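Local coordinates for carbohydrate binding protein, putative, cbp2D (Cellvibrio japonicus, PDB 7B21) that carries a covalently bound heme c in a small cytochrome c-type domain, the X183 module of a larger protein, and probably serves in electron transfer, at residues R56-F61 with D81-I86. Numbering follows the deposited sequence.
Sequences RALRDF and DIEAFI. With HEC (heme c), chain B.
R59 and E83 have the nearest CA atoms of the two segments, 5.2 Å apart, where the first turn of helix 58-65 meets the later part of helix 76-86. A57 holds the N-cap position, and its O accepts the backbone N of F61 at 2.9 Å. In this first turn the R59 amide can serve a side chain of the other helix: R59 N donates to E83 OE2 at 2.9 Å, reaching that oxygen from well above the carboxylate plane. The second oxygen forms a salt bridge, R59 NE to E83 OE1 at 2.8 Å, nearly straight at 165° and in the guanidinium plane; R59 NH2 adds a weak bond to E83 OE1. One carboxylate thus grips both the backbone and the side chain of R59. The E83 chain runs extended from a CG anti to the backbone N (chi1 171°), whereas R59 bends at chi3 (64°) to bring NE round to E83 OE1. A water bridges R59 NH2 and E83 OE1, and R59 NH1 is hydrogen-bonded to L3 O. On the inner side, E83 CG lies 3.9 Å from L58 CG, and L58 CD2 meets I86 CG2 at 3.8 Å. The other L58 methyl, CD1, faces heme methyl CMA at 3.5 Å, with F61 and I82 also on the heme. Polar bonds therefore tie the partly exposed side, and apolar side chains fill the heme side. Such packing of the C-terminal helix beside a heme-lining helix belongs to the cytochrome c fold, here with M66, an axial iron ligand, just beyond helix 58-65.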
ATOM      1  N   ARG A  56     -13.019   2.042  -1.375  1.00  9.79           N
ATOM      2  CA  ARG A  56     -12.511   0.733  -1.800  1.00  8.77           C
ATOM      3  C   ARG A  56     -11.850   0.044  -0.609  1.00  7.78           C
ATOM      4  O   ARG A  56     -11.216   0.669   0.252  1.00  8.92           O
ATOM      5  CB  ARG A  56     -11.440   0.908  -2.886  1.00  9.71           C
ATOM      6  CG  ARG A  56     -11.863   1.725  -4.101  1.00 10.14           C
ATOM      7  CD  ARG A  56     -12.822   1.016  -4.969  1.00 10.78           C
ATOM      8  NE  ARG A  56     -13.207   1.894  -6.062  1.00 10.58           N
ATOM      9  CZ  ARG A  56     -14.123   1.586  -6.939  1.00 12.09           C
ATOM     10  NH1 ARG A  56     -14.698   0.388  -6.899  1.00 14.07           N
ATOM     11  NH2 ARG A  56     -14.436   2.465  -7.877  1.00 11.80           N
ATOM     12  N   ALA A  57     -11.897  -1.263  -0.643  1.00  7.55           N
ATOM     13  CA  ALA A  57     -11.022  -2.072   0.201  1.00  7.33           C
ATOM     14  C   ALA A  57      -9.583  -1.682  -0.126  1.00  6.81           C
ATOM     15  O   ALA A  57      -9.238  -1.372  -1.275  1.00  7.03           O
ATOM     16  CB  ALA A  57     -11.222  -3.544  -0.052  1.00  7.98           C
ATOM     17  N   LEU A  58      -8.706  -1.755   0.878  1.00  6.48           N
ATOM     18  CA  LEU A  58      -7.311  -1.346   0.675  1.00  6.33           C
ATOM     19  C   LEU A  58      -6.686  -2.077  -0.530  1.00  6.05           C
ATOM     20  O   LEU A  58      -6.031  -1.451  -1.359  1.00  6.27           O
ATOM     21  CB  LEU A  58      -6.549  -1.538   1.985  1.00  6.33           C
ATOM     22  CG  LEU A  58      -5.045  -1.276   1.930  1.00  6.40           C
ATOM     23  CD1 LEU A  58      -4.715   0.087   1.354  1.00  6.97           C
ATOM     24  CD2 LEU A  58      -4.472  -1.375   3.326  1.00  7.20           C
ATOM     25  N   ARG A  59      -6.873  -3.386  -0.628  1.00  6.15           N
ATOM     26  CA  ARG A  59      -6.226  -4.117  -1.743  1.00  6.54           C
ATOM     27  C   ARG A  59      -6.743  -3.586  -3.083  1.00  5.94           C
ATOM     28  O   ARG A  59      -5.983  -3.512  -4.042  1.00  6.57           O
ATOM     29  CB  ARG A  59      -6.419  -5.627  -1.680  1.00  6.93           C
ATOM     30  CG  ARG A  59      -7.851  -6.130  -1.660  1.00  7.34           C
ATOM     31  CD  ARG A  59      -7.930  -7.635  -1.747  1.00  7.52           C
ATOM     32  NE  ARG A  59      -7.330  -8.303  -0.608  1.00  7.00           N
ATOM     33  CZ  ARG A  59      -7.308  -9.622  -0.471  1.00  7.20           C
ATOM     34  NH1 ARG A  59      -7.809 -10.404  -1.402  1.00  8.66           N
ATOM     35  NH2 ARG A  59      -6.775 -10.170   0.611  1.00  7.33           N
ATOM     36  N   ASP A  60      -8.030  -3.227  -3.170  1.00  6.56           N
ATOM     37  CA  ASP A  60      -8.603  -2.764  -4.432  1.00  7.29           C
ATOM     38  C   ASP A  60      -8.136  -1.340  -4.720  1.00  6.47           C
ATOM     39  O   ASP A  60      -7.885  -1.023  -5.887  1.00  7.18           O
ATOM     40  CB  ASP A  60     -10.117  -2.861  -4.399  1.00  7.65           C
ATOM     41  CG  ASP A  60     -10.579  -4.297  -4.303  1.00  8.93           C
ATOM     42  OD1 ASP A  60      -9.908  -5.202  -4.808  1.00 10.23           O
ATOM     43  OD2 ASP A  60     -11.639  -4.520  -3.658  1.00 12.18           O
ATOM     44  N   PHE A  61      -7.977  -0.513  -3.699  1.00  6.29           N
ATOM     45  CA  PHE A  61      -7.349   0.810  -3.884  1.00  6.65           C
ATOM     46  C   PHE A  61      -5.974   0.633  -4.507  1.00  5.99           C
ATOM     47  O   PHE A  61      -5.601   1.323  -5.432  1.00  6.40           O
ATOM     48  CB  PHE A  61      -7.278   1.505  -2.524  1.00  6.88           C
ATOM     49  CG  PHE A  61      -6.533   2.833  -2.579  1.00  6.59           C
ATOM     50  CD1 PHE A  61      -5.143   2.880  -2.592  1.00  6.68           C
ATOM     51  CD2 PHE A  61      -7.225   4.026  -2.578  1.00  7.39           C
ATOM     52  CE1 PHE A  61      -4.484   4.096  -2.644  1.00  6.93           C
ATOM     53  CE2 PHE A  61      -6.562   5.238  -2.566  1.00  7.94           C
ATOM     54  CZ  PHE A  61      -5.181   5.261  -2.614  1.00  7.33           C
ATOM     55  N   ASP A  81      -1.197  -8.912  -0.853  1.00  6.64           N
ATOM     56  CA  ASP A  81      -0.030  -9.050   0.023  1.00  7.07           C
ATOM     57  C   ASP A  81       0.332  -7.708   0.635  1.00  6.55           C
ATOM     58  O   ASP A  81       0.634  -7.615   1.839  1.00  6.93           O
ATOM     59  CB  ASP A  81       1.137  -9.643  -0.751  1.00  7.22           C
ATOM     60  CG  ASP A  81       1.010 -11.103  -1.129  1.00  7.87           C
ATOM     61  OD1 ASP A  81       0.096 -11.792  -0.609  1.00  8.22           O
ATOM     62  OD2 ASP A  81       1.857 -11.555  -1.892  1.00  9.85           O
ATOM     63  N   ILE A  82       0.392  -6.648  -0.182  1.00  6.70           N
ATOM     64  CA  ILE A  82       0.782  -5.361   0.387  1.00  6.19           C
ATOM     65  C   ILE A  82      -0.318  -4.868   1.343  1.00  6.36           C
ATOM     66  O   ILE A  82       0.035  -4.299   2.372  1.00  6.70           O
ATOM     67  CB  ILE A  82       1.131  -4.343  -0.716  1.00  6.28           C
ATOM     68  CG1 ILE A  82       2.341  -4.786  -1.529  1.00  6.86           C
ATOM     69  CG2 ILE A  82       1.413  -2.993  -0.061  1.00  7.15           C
ATOM     70  CD1 ILE A  82       2.719  -3.867  -2.658  1.00  8.09           C
ATOM     71  N   GLU A  83      -1.580  -5.077   1.028  1.00  6.20           N
ATOM     72  CA  GLU A  83      -2.640  -4.770   2.001  1.00  6.26           C
ATOM     73  C   GLU A  83      -2.319  -5.404   3.346  1.00  6.07           C
ATOM     74  O   GLU A  83      -2.391  -4.753   4.388  1.00  7.12           O
ATOM     75  CB  GLU A  83      -3.987  -5.237   1.459  1.00  6.41           C
ATOM     76  CG  GLU A  83      -5.108  -5.160   2.477  1.00  6.93           C
ATOM     77  CD  GLU A  83      -6.407  -5.758   1.937  1.00  7.39           C
ATOM     78  OE1 GLU A  83      -6.415  -6.998   1.718  1.00  8.10           O
ATOM     79  OE2 GLU A  83      -7.375  -5.023   1.707  1.00  7.51           O
ATOM     80  N   ALA A  84      -2.023  -6.704   3.320  1.00  6.78           N
ATOM     81  CA  ALA A  84      -1.760  -7.415   4.588  1.00  7.21           C
ATOM     82  C   ALA A  84      -0.576  -6.757   5.315  1.00  7.09           C
ATOM     83  O   ALA A  84      -0.605  -6.601   6.544  1.00  8.16           O
ATOM     84  CB  ALA A  84      -1.515  -8.880   4.321  1.00  8.04           C
ATOM     85  N   PHE A  85       0.462  -6.411   4.592  1.00  7.19           N
ATOM     86  CA  PHE A  85       1.621  -5.752   5.188  1.00  7.21           C
ATOM     87  C   PHE A  85       1.230  -4.414   5.828  1.00  6.69           C
ATOM     88  O   PHE A  85       1.588  -4.161   6.998  1.00  8.01           O
ATOM     89  CB  PHE A  85       2.704  -5.562   4.126  1.00  7.49           C
ATOM     90  CG  PHE A  85       3.884  -4.745   4.590  1.00  7.58           C
ATOM     91  CD1 PHE A  85       4.628  -5.114   5.702  1.00  9.09           C
ATOM     92  CD2 PHE A  85       4.305  -3.646   3.895  1.00  7.90           C
ATOM     93  CE1 PHE A  85       5.730  -4.389   6.094  1.00  9.97           C
ATOM     94  CE2 PHE A  85       5.415  -2.906   4.278  1.00  8.73           C
ATOM     95  CZ  PHE A  85       6.136  -3.291   5.374  1.00  9.45           C
ATOM     96  N   ILE A  86       0.529  -3.578   5.108  1.00  6.56           N
ATOM     97  CA  ILE A  86       0.116  -2.264   5.654  1.00  6.87           C
ATOM     98  C   ILE A  86      -0.720  -2.453   6.917  1.00  7.24           C
ATOM     99  O   ILE A  86      -0.572  -1.681   7.879  1.00  8.28           O
ATOM    100  CB  ILE A  86      -0.640  -1.477   4.577  1.00  6.97           C
ATOM    101  CG1 ILE A  86       0.301  -1.073   3.447  1.00  6.70           C
ATOM    102  CG2 ILE A  86      -1.323  -0.270   5.188  1.00  7.26           C
ATOM    103  CD1 ILE A  86      -0.409  -0.545   2.242  1.00  7.15           C
TER
HETATM  104 FE   HEC B 101       0.565   5.516  -2.952  1.00  5.78          FE
HETATM  105  CHA HEC B 101      -2.024   7.303  -1.661  1.00  6.14           C
HETATM  106  CHB HEC B 101      -0.498   2.758  -1.305  1.00  5.60           C
HETATM  107  CHC HEC B 101       3.007   3.708  -4.467  1.00  5.98           C
HETATM  108  CHD HEC B 101       1.818   8.354  -4.325  1.00  5.95           C
HETATM  109  NA  HEC B 101      -0.934   5.121  -1.735  1.00  6.27           N
HETATM  110  C1A HEC B 101      -1.869   6.003  -1.222  1.00  5.75           C
HETATM  111  C2A HEC B 101      -2.664   5.376  -0.217  1.00  6.01           C
HETATM  112  C3A HEC B 101      -2.272   4.097  -0.146  1.00  5.82           C
HETATM  113  C4A HEC B 101      -1.174   3.938  -1.081  1.00  5.75           C
HETATM  114  CMA HEC B 101      -2.846   2.987   0.677  1.00  6.68           C
HETATM  115  CAA HEC B 101      -3.752   6.040   0.597  1.00  6.69           C
HETATM  116  CBA HEC B 101      -3.165   6.664   1.885  1.00  7.79           C
HETATM  117  CGA HEC B 101      -4.141   7.236   2.843  1.00  7.54           C
HETATM  118  O1A HEC B 101      -5.357   7.163   2.622  1.00  8.74           O
HETATM  119  O2A HEC B 101      -3.654   7.742   3.911  1.00  8.32           O
HETATM  120  NB  HEC B 101       1.129   3.588  -2.917  1.00  5.27           N
HETATM  121  C1B HEC B 101       0.567   2.589  -2.169  1.00  5.64           C
HETATM  122  C2B HEC B 101       1.221   1.346  -2.429  1.00  5.52           C
HETATM  123  C3B HEC B 101       2.181   1.578  -3.371  1.00  5.62           C
HETATM  124  C4B HEC B 101       2.137   3.033  -3.625  1.00  5.73           C
HETATM  125  CMB HEC B 101       0.897   0.033  -1.796  1.00  6.15           C
HETATM  126  CAB HEC B 101       3.084   0.610  -4.044  1.00  6.18           C
HETATM  127  CBB HEC B 101       2.371  -0.472  -4.809  1.00  7.12           C
HETATM  128  NC  HEC B 101       2.094   5.929  -4.148  1.00  5.93           N
HETATM  129  C1C HEC B 101       3.031   5.076  -4.642  1.00  5.75           C
HETATM  130  C2C HEC B 101       4.056   5.773  -5.353  1.00  6.07           C
HETATM  131  C3C HEC B 101       3.776   7.105  -5.241  1.00  6.04           C
HETATM  132  C4C HEC B 101       2.535   7.204  -4.535  1.00  5.79           C
HETATM  133  CMC HEC B 101       5.259   5.114  -5.972  1.00  7.16           C
HETATM  134  CAC HEC B 101       4.590   8.276  -5.687  1.00  6.51           C
HETATM  135  CBC HEC B 101       4.994   8.326  -7.101  1.00  8.15           C
HETATM  136  ND  HEC B 101      -0.035   7.422  -3.050  1.00  5.80           N
HETATM  137  C1D HEC B 101       0.589   8.445  -3.694  1.00  5.75           C
HETATM  138  C2D HEC B 101      -0.232   9.645  -3.655  1.00  6.92           C
HETATM  139  C3D HEC B 101      -1.339   9.346  -2.968  1.00  6.66           C
HETATM  140  C4D HEC B 101      -1.193   7.952  -2.533  1.00  6.29           C
HETATM  141  CMD HEC B 101       0.139  10.957  -4.279  1.00  8.09           C
HETATM  142  CAD HEC B 101      -2.567  10.174  -2.787  1.00  7.40           C
HETATM  143  CBD HEC B 101      -3.620   9.757  -3.893  1.00  7.83           C
HETATM  144  CGD HEC B 101      -4.833  10.633  -3.941  1.00  8.78           C
HETATM  145  O1D HEC B 101      -5.850  10.321  -3.270  1.00  8.88           O
HETATM  146  O2D HEC B 101      -4.779  11.670  -4.667  1.00 11.36           O
HETATM  147  O   HOH W   1      -4.845  -8.947   2.608  1.00  9.09           O